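Local coordinates for protein eukaryotic translation initiation factor 4 gamma 5 (Trypanosoma cruzi, PDB 6OZU) that probably acts as a scaffold in translation initiation, its all-helical MIF4G domain being likely to engage the RNA helicase eIF4A as in related eIF4G proteins, at residues 104-109 with 173-178; 111-116 with 123-128; 156-159 with 165-168. All blocks are in the same frame, centred on the assembly; numbering follows the deposited sequence.

Contact 1 of 3, residues 104-109 with 173-178; sequences EAQAQL and DYELIH
Gln-106 and Glu-175 reach toward each other from opposite directions and meet through the ends of their side chains, a contact that buries just 75 Å² in total. As modelled, Gln-106 OE1 lies 2.9 Å from Glu-175 OE1, so two acceptors face each other and no hydrogen bond can be assigned. The amide nitrogen is the poorer neighbour: Gln-106 NE2 stands 3.5 Å from Glu-175 OE1 at an unfavourable angle, and 3.7 Å from Glu-175 OE2. At 2.4 Å resolution the oxygen and nitrogen of an amide are hard to tell apart, so the modelled flip is doubtful; a turned amide or a protonated carboxylate could each turn the O...O approach into a hydrogen bond. Here the MIF4G domain illustrates how a HEAT-like array of helices can join members distant in sequence, in this case helix 82-112 and the start of helix 173-186. The two flat groups are steeply inclined, with their planes 69° apart, and therefore do not stack. Both chains bend at chi2, and Gln-106 leaves its helix with CG opposite the backbone N (chi1 -175°), which carries the amide across the gap. The backbones stay well separated, with CA of Gln-106 and CA of Glu-175 9.9 Å apart. The surroundings of this buried polar pair are mixed. Gln-106 also packs against Phe-128 and Gln-132 of helix 118-144 and against Trp-159 and Thr-164, whereas Glu-175 rests on Leu-160 of helix 150-162.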
# COMPACT_ATOMS: atom_id res chain seq x y z
N GLU A 104 -7.09 -4.39 -12.26
CA GLU A 104 -8.22 -4.63 -13.15
C GLU A 104 -9.13 -3.40 -13.35
O GLU A 104 -9.68 -3.24 -14.44
CB GLU A 104 -9.04 -5.85 -12.68
CG GLU A 104 -9.98 -6.44 -13.73
CD GLU A 104 -9.44 -6.73 -15.12
OE1 GLU A 104 -8.32 -7.28 -15.23
OE2 GLU A 104 -10.15 -6.41 -16.10
N ALA A 105 -9.26 -2.53 -12.32
CA ALA A 105 -10.05 -1.30 -12.39
C ALA A 105 -9.40 -0.33 -13.38
O ALA A 105 -10.10 0.30 -14.17
CB ALA A 105 -10.15 -0.67 -11.01
N GLN A 106 -8.05 -0.26 -13.37
CA GLN A 106 -7.20 0.53 -14.27
C GLN A 106 -7.38 0.02 -15.71
O GLN A 106 -7.61 0.83 -16.62
CB GLN A 106 -5.72 0.42 -13.83
CG GLN A 106 -4.75 1.29 -14.61
CD GLN A 106 -4.96 2.77 -14.36
OE1 GLN A 106 -4.97 3.24 -13.20
NE2 GLN A 106 -5.14 3.53 -15.44
N ALA A 107 -7.28 -1.31 -15.91
CA ALA A 107 -7.44 -2.02 -17.19
C ALA A 107 -8.83 -1.80 -17.78
O ALA A 107 -8.95 -1.57 -18.99
CB ALA A 107 -7.18 -3.50 -17.01
N GLN A 108 -9.88 -1.87 -16.93
CA GLN A 108 -11.27 -1.65 -17.29
C GLN A 108 -11.45 -0.22 -17.79
O GLN A 108 -11.97 -0.05 -18.89
CB GLN A 108 -12.18 -1.93 -16.09
CG GLN A 108 -13.31 -2.91 -16.38
CD GLN A 108 -13.94 -3.50 -15.14
OE1 GLN A 108 -13.54 -3.21 -13.99
NE2 GLN A 108 -14.94 -4.35 -15.33
N LEU A 109 -10.99 0.80 -17.02
CA LEU A 109 -11.06 2.22 -17.39
C LEU A 109 -10.53 2.47 -18.79
O LEU A 109 -11.24 3.07 -19.60
CB LEU A 109 -10.31 3.11 -16.37
CG LEU A 109 -10.32 4.63 -16.65
CD1 LEU A 109 -11.54 5.31 -16.04
CD2 LEU A 109 -9.05 5.27 -16.17
N ASP A 173 0.15 10.03 -17.31
CA ASP A 173 0.21 11.18 -16.42
C ASP A 173 -0.28 10.92 -14.98
O ASP A 173 0.48 11.22 -14.04
CB ASP A 173 -0.52 12.38 -17.04
CG ASP A 173 0.13 12.88 -18.33
OD1 ASP A 173 1.38 13.08 -18.34
OD2 ASP A 173 -0.60 13.07 -19.33
N TYR A 174 -1.51 10.38 -14.80
CA TYR A 174 -2.02 10.13 -13.44
C TYR A 174 -1.24 9.02 -12.73
O TYR A 174 -1.06 9.09 -11.51
CB TYR A 174 -3.54 9.89 -13.40
CG TYR A 174 -4.35 11.12 -13.79
CD1 TYR A 174 -4.60 12.14 -12.87
CD2 TYR A 174 -4.84 11.27 -15.09
CE1 TYR A 174 -5.33 13.28 -13.24
CE2 TYR A 174 -5.57 12.40 -15.46
CZ TYR A 174 -5.82 13.40 -14.53
OH TYR A 174 -6.53 14.51 -14.92
N GLU A 175 -0.67 8.09 -13.50
CA GLU A 175 0.17 7.01 -12.99
C GLU A 175 1.48 7.53 -12.43
O GLU A 175 1.88 7.07 -11.36
CB GLU A 175 0.42 5.98 -14.09
CG GLU A 175 -0.63 4.88 -14.12
CD GLU A 175 -2.05 5.35 -14.31
OE1 GLU A 175 -2.86 5.16 -13.37
OE2 GLU A 175 -2.36 5.95 -15.37
N LEU A 176 2.11 8.52 -13.11
CA LEU A 176 3.32 9.16 -12.64
C LEU A 176 3.08 9.84 -11.29
O LEU A 176 3.97 9.78 -10.44
CB LEU A 176 3.80 10.21 -13.65
CG LEU A 176 4.77 9.74 -14.71
CD1 LEU A 176 4.75 10.67 -15.91
CD2 LEU A 176 6.15 9.65 -14.15
N ILE A 177 1.89 10.50 -11.10
CA ILE A 177 1.51 11.19 -9.86
C ILE A 177 1.36 10.18 -8.71
O ILE A 177 1.92 10.41 -7.64
CB ILE A 177 0.30 12.14 -10.01
CG1 ILE A 177 0.48 13.06 -11.24
CG2 ILE A 177 0.11 12.99 -8.73
CD1 ILE A 177 -0.78 13.68 -11.78
N HIS A 178 0.68 9.03 -8.94
CA HIS A 178 0.56 7.95 -7.93
C HIS A 178 1.94 7.47 -7.47
O HIS A 178 2.17 7.31 -6.27
CB HIS A 178 -0.31 6.77 -8.40
CG HIS A 178 -1.73 7.14 -8.76
ND1 HIS A 178 -2.46 8.05 -8.02
CD2 HIS A 178 -2.50 6.70 -9.78
CE1 HIS A 178 -3.65 8.11 -8.60
NE2 HIS A 178 -3.71 7.33 -9.68

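Contact 2 of 3, residues 111-116 with 123-128; sequences REIANL and QRRLIF
Glu-112, on the last turn of helix 82-112, meets Arg-124 in a salt bridge at the surface. Its OE2 lies 2.8 Å from Arg-124 NH2, and the hydrogen bond within the pair is weak, with an N-H...O angle of 149°. OE1 of Glu-112 is close to the same nitrogen, 3.2 Å from Arg-124 NH2, because NH2 stands over the face of the carboxylate. Carboxylate and guanidinium are nearly perpendicular, 84° apart, which makes this a one-nitrogen approach rather than a two-pronged pairing. The extended glutamate reaches outward while the arginine, bent at chi2 and chi3, curls back to it.

Ile-113 is the first residue to leave helical geometry, and it divides its branches between two arginines. A chi1 of 66° sets CG1 between backbone N and carbonyl carbon and sends CD1 to Arg-125, while CG2 is left facing Arg-124. CG2 touches the root of the first arginine, Ile-113 CG2 to Arg-124 CB being 3.7 Å. The longer branch reaches the second: Ile-113 CD1 is 3.7 Å from Arg-125 CG and also lies over one face of that guanidinium, near its rim. Leu-116 adds a looser contact, its CD2 4.3 Å from Arg-124 CG.

Residues 113-116 form most of the short loop that turns helix 82-112 into helix 118-144, making a helical hairpin. Arg-125 is further tied to Glu-110 by a salt bridge, its NH2 also meets a sulfate, probably from the crystallisation liquor, and it packs on Tyr-174 of helix 173-186, while Phe-128 turns into the hairpin against Ala-105, Gln-106 and Leu-109 of helix 82-112.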
# COMPACT_ATOMS: atom_id res chain seq x y z
N ARG A 111 -10.10 0.39 -21.30
CA ARG A 111 -10.94 -0.28 -22.30
C ARG A 111 -12.25 0.50 -22.50
O ARG A 111 -12.71 0.64 -23.63
CB ARG A 111 -11.26 -1.72 -21.86
CG ARG A 111 -10.11 -2.70 -22.05
CD ARG A 111 -10.50 -4.16 -21.80
NE ARG A 111 -11.14 -4.44 -20.50
CZ ARG A 111 -10.52 -4.92 -19.43
NH1 ARG A 111 -9.21 -5.13 -19.45
NH2 ARG A 111 -11.20 -5.15 -18.31
N GLU A 112 -12.85 0.98 -21.39
CA GLU A 112 -14.10 1.75 -21.33
C GLU A 112 -13.99 3.13 -22.05
O GLU A 112 -14.95 3.53 -22.71
CB GLU A 112 -14.50 1.91 -19.86
CG GLU A 112 -15.82 2.61 -19.59
CD GLU A 112 -16.26 2.63 -18.13
OE1 GLU A 112 -15.44 2.29 -17.24
OE2 GLU A 112 -17.43 3.00 -17.88
N ILE A 113 -12.82 3.83 -21.93
CA ILE A 113 -12.62 5.16 -22.53
C ILE A 113 -11.78 5.13 -23.83
O ILE A 113 -11.35 6.20 -24.29
CB ILE A 113 -12.05 6.19 -21.50
CG1 ILE A 113 -10.61 5.81 -21.03
CG2 ILE A 113 -13.02 6.39 -20.32
CD1 ILE A 113 -9.86 6.81 -20.26
N ALA A 114 -11.55 3.95 -24.42
CA ALA A 114 -10.74 3.79 -25.64
C ALA A 114 -11.34 4.43 -26.91
O ALA A 114 -10.60 4.93 -27.76
CB ALA A 114 -10.44 2.32 -25.88
N ASN A 115 -12.68 4.42 -27.02
CA ASN A 115 -13.42 4.97 -28.16
C ASN A 115 -14.21 6.24 -27.81
O ASN A 115 -14.94 6.78 -28.64
CB ASN A 115 -14.35 3.89 -28.76
CG ASN A 115 -13.63 2.61 -29.12
OD1 ASN A 115 -12.62 2.60 -29.85
ND2 ASN A 115 -14.12 1.49 -28.60
N LEU A 116 -14.02 6.73 -26.57
CA LEU A 116 -14.67 7.91 -26.01
C LEU A 116 -13.97 9.20 -26.48
O LEU A 116 -12.76 9.17 -26.72
CB LEU A 116 -14.62 7.82 -24.48
CG LEU A 116 -15.95 7.89 -23.75
CD1 LEU A 116 -16.65 6.54 -23.76
CD2 LEU A 116 -15.75 8.35 -22.32
N GLN A 123 -11.53 13.57 -18.38
CA GLN A 123 -12.32 13.76 -17.17
C GLN A 123 -12.57 12.44 -16.43
O GLN A 123 -12.54 12.43 -15.20
CB GLN A 123 -13.63 14.49 -17.49
CG GLN A 123 -14.38 15.02 -16.25
CD GLN A 123 -13.67 16.14 -15.52
OE1 GLN A 123 -12.98 16.98 -16.11
NE2 GLN A 123 -13.87 16.18 -14.22
N ARG A 124 -12.79 11.34 -17.18
CA ARG A 124 -12.98 10.00 -16.61
C ARG A 124 -11.68 9.50 -15.93
O ARG A 124 -11.75 8.86 -14.89
CB ARG A 124 -13.46 9.02 -17.70
CG ARG A 124 -14.88 9.29 -18.22
CD ARG A 124 -15.95 8.85 -17.24
NE ARG A 124 -15.75 7.47 -16.77
CZ ARG A 124 -16.57 6.46 -17.03
NH1 ARG A 124 -17.68 6.66 -17.75
NH2 ARG A 124 -16.31 5.26 -16.56
N ARG A 125 -10.52 9.85 -16.51
CA ARG A 125 -9.18 9.56 -15.97
C ARG A 125 -8.94 10.29 -14.63
O ARG A 125 -8.35 9.70 -13.72
CB ARG A 125 -8.11 9.97 -16.99
CG ARG A 125 -7.75 8.88 -17.97
CD ARG A 125 -6.90 9.44 -19.10
NE ARG A 125 -6.35 8.38 -19.95
CZ ARG A 125 -6.34 8.43 -21.28
NH1 ARG A 125 -6.84 9.48 -21.92
NH2 ARG A 125 -5.83 7.42 -21.98
N LEU A 126 -9.41 11.56 -14.51
CA LEU A 126 -9.31 12.36 -13.28
C LEU A 126 -10.21 11.80 -12.18
O LEU A 126 -9.78 11.72 -11.02
CB LEU A 126 -9.63 13.84 -13.57
CG LEU A 126 -9.71 14.81 -12.36
CD1 LEU A 126 -8.35 15.02 -11.69
CD2 LEU A 126 -10.23 16.13 -12.78
N ILE A 127 -11.45 11.39 -12.54
CA ILE A 127 -12.42 10.79 -11.62
C ILE A 127 -11.84 9.50 -11.04
O ILE A 127 -11.96 9.25 -9.84
CB ILE A 127 -13.80 10.56 -12.33
CG1 ILE A 127 -14.45 11.91 -12.73
CG2 ILE A 127 -14.76 9.72 -11.46
CD1 ILE A 127 -15.57 11.78 -13.80
N PHE A 128 -11.20 8.70 -11.90
CA PHE A 128 -10.59 7.44 -11.51
C PHE A 128 -9.40 7.63 -10.60
O PHE A 128 -9.30 6.94 -9.59
CB PHE A 128 -10.25 6.58 -12.73
CG PHE A 128 -9.75 5.19 -12.37
CD1 PHE A 128 -10.64 4.22 -11.92
CD2 PHE A 128 -8.40 4.88 -12.44
CE1 PHE A 128 -10.17 2.96 -11.54
CE2 PHE A 128 -7.94 3.62 -12.08
CZ PHE A 128 -8.82 2.67 -11.63

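Contact 3 of 3, residues 156-159 with 165-168; sequences VLEW and ERKR. With SO4 (sulfate ion), chain H; SO4 (sulfate ion), chain G.
Arg-166 lays one face of its guanidinium against helix 150-162 at Glu-158 and Trp-159, from a residue whose backbone has the left-handed helical conformation (phi 59°), uncommon outside glycine and asparagine. Over that face lie the carbonyl carbon of Glu-158 and Trp-159 CB, the latter 3.5 Å from Arg-166 NH2, toward the rim of the group. Glu-158 CB comes in obliquely past the edge, 3.7 Å from Arg-166 NH1. The indole itself offers only an edge, near its plane, to NH1. In Trp-159 a chi1 of 60° places CG between backbone N and carbonyl carbon, which leads the ring away from residues 165-168 toward helix 82-112, where it packs on Glu-103 and Gln-106; Thr-164 is a further neighbour.

Charge is shared unequally around the arginine. Glu-158 OE1 sits at the guanidinium edge, in its plane, but at 3.8 Å from Arg-166 NE it forms only a long salt bridge, with the carboxylate turned 86° to the guanidinium. The stronger partner is Glu-103, which forms a salt bridge with NH2. The arginine thus links the loop following helix 150-162 to helix 82-112, in the helical array of the MIF4G domain.

Two residues later, Arg-168 turns to two sulfates. One (chain H), beside the guanidinium edge and near its plane, takes an end-on pair of hydrogen bonds from the two terminal nitrogens, Arg-168 NH2 to O3 at 2.9 Å and Arg-168 NH1 to O2 at 3.1 Å. The other (chain G) receives a weak bond, from Arg-168 NH1 to O4 at 3.3 Å. Phe-170 O accepts from NE, helping to orient the group. Both sulfates probably come from the crystallisation liquor; their binding is consistent with a positively charged patch able to accept anions, whereas Arg-166 spends its charge on carboxylates within the protein.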
# COMPACT_ATOMS: atom_id res chain seq x y z
N VAL A 156 2.75 -4.10 -8.63
CA VAL A 156 1.89 -2.92 -8.79
C VAL A 156 2.61 -1.88 -9.67
O VAL A 156 2.01 -1.36 -10.61
CB VAL A 156 1.44 -2.31 -7.44
CG1 VAL A 156 0.87 -0.89 -7.63
CG2 VAL A 156 0.44 -3.20 -6.73
N LEU A 157 3.91 -1.59 -9.35
CA LEU A 157 4.77 -0.65 -10.07
C LEU A 157 5.00 -1.06 -11.53
O LEU A 157 5.12 -0.19 -12.39
CB LEU A 157 6.11 -0.42 -9.33
CG LEU A 157 6.02 0.29 -7.98
CD1 LEU A 157 7.36 0.43 -7.35
CD2 LEU A 157 5.38 1.64 -8.12
N GLU A 158 5.00 -2.37 -11.81
CA GLU A 158 5.11 -2.91 -13.16
C GLU A 158 3.94 -2.40 -14.02
O GLU A 158 4.22 -1.77 -15.03
CB GLU A 158 5.10 -4.43 -13.15
CG GLU A 158 6.44 -5.06 -12.81
CD GLU A 158 6.50 -6.53 -13.17
OE1 GLU A 158 6.26 -6.86 -14.35
OE2 GLU A 158 6.79 -7.35 -12.26
N TRP A 159 2.67 -2.59 -13.60
CA TRP A 159 1.53 -2.10 -14.38
C TRP A 159 1.33 -0.60 -14.25
O TRP A 159 0.89 0.04 -15.20
CB TRP A 159 0.22 -2.87 -14.11
CG TRP A 159 -0.30 -2.85 -12.70
CD1 TRP A 159 -0.23 -3.87 -11.79
CD2 TRP A 159 -1.12 -1.82 -12.10
NE1 TRP A 159 -0.93 -3.53 -10.65
CE2 TRP A 159 -1.46 -2.26 -10.80
CE3 TRP A 159 -1.62 -0.58 -12.54
CZ2 TRP A 159 -2.24 -1.49 -9.93
CZ3 TRP A 159 -2.39 0.19 -11.67
CH2 TRP A 159 -2.69 -0.27 -10.39
N GLU A 165 -1.01 -3.84 -19.85
CA GLU A 165 -0.57 -4.74 -20.93
C GLU A 165 0.99 -4.80 -21.00
O GLU A 165 1.54 -5.56 -21.80
CB GLU A 165 -1.20 -4.35 -22.28
N ARG A 166 1.70 -4.01 -20.13
CA ARG A 166 3.17 -3.91 -19.97
C ARG A 166 3.91 -3.49 -21.27
O ARG A 166 5.12 -3.72 -21.40
CB ARG A 166 3.77 -5.20 -19.37
CG ARG A 166 3.86 -5.20 -17.84
CD ARG A 166 2.61 -5.76 -17.18
NE ARG A 166 2.84 -6.11 -15.78
CZ ARG A 166 1.87 -6.30 -14.89
NH1 ARG A 166 2.17 -6.63 -13.64
NH2 ARG A 166 0.59 -6.16 -15.25
N LYS A 167 3.20 -2.81 -22.19
CA LYS A 167 3.77 -2.40 -23.47
C LYS A 167 4.16 -0.90 -23.55
O LYS A 167 4.66 -0.48 -24.59
CB LYS A 167 2.84 -2.79 -24.63
CG LYS A 167 2.97 -4.25 -25.05
CD LYS A 167 2.16 -4.58 -26.31
CE LYS A 167 3.02 -4.68 -27.55
NZ LYS A 167 2.21 -4.98 -28.76
N ARG A 168 3.99 -0.13 -22.44
CA ARG A 168 4.30 1.32 -22.40
C ARG A 168 5.78 1.65 -22.41
O ARG A 168 6.58 0.96 -21.77
CB ARG A 168 3.64 2.02 -21.20
CG ARG A 168 2.12 2.01 -21.20
CD ARG A 168 1.59 3.01 -20.21
NE ARG A 168 1.85 4.38 -20.66
CZ ARG A 168 0.91 5.24 -21.04
NH1 ARG A 168 -0.37 4.89 -21.00
NH2 ARG A 168 1.25 6.46 -21.44
S SO4 H . -2.43 7.63 -22.62
O1 SO4 H . -2.94 8.38 -21.47
O2 SO4 H . -2.77 6.21 -22.47
O3 SO4 H . -0.98 7.80 -22.70
O4 SO4 H . -3.04 8.15 -23.85
S SO4 G . -2.23 1.69 -19.26
O1 SO4 G . -1.52 0.82 -20.21
O2 SO4 G . -3.33 0.95 -18.64
O3 SO4 G . -1.32 2.16 -18.21
O4 SO4 G . -2.77 2.84 -19.99

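In the fold
Contact 1 is the hub: its centre lies about 10 Å from those of both contact 2 and contact 3, which are themselves about 18 Å apart, with nearest atoms about 6 Å from each other. Helix 82-112 serves contacts 1 and 2, whose segments also meet where Gln-106 OE1 lies 3.2 Å from Phe-128 CE2 and Tyr-174 OH 3.4 Å from Leu-126 CB. Toward contact 3, Gln-106 CG packs 3.9 Å from Trp-159 CZ3. Anions supply a further bridge: the chain H sulfate held by Arg-168 of contact 3 also has its O1 3.1 Å from Arg-125 NH2 of contact 2, while the chain G sulfate lies about 4 Å from the side chain of Gln-106, nearest atoms compared.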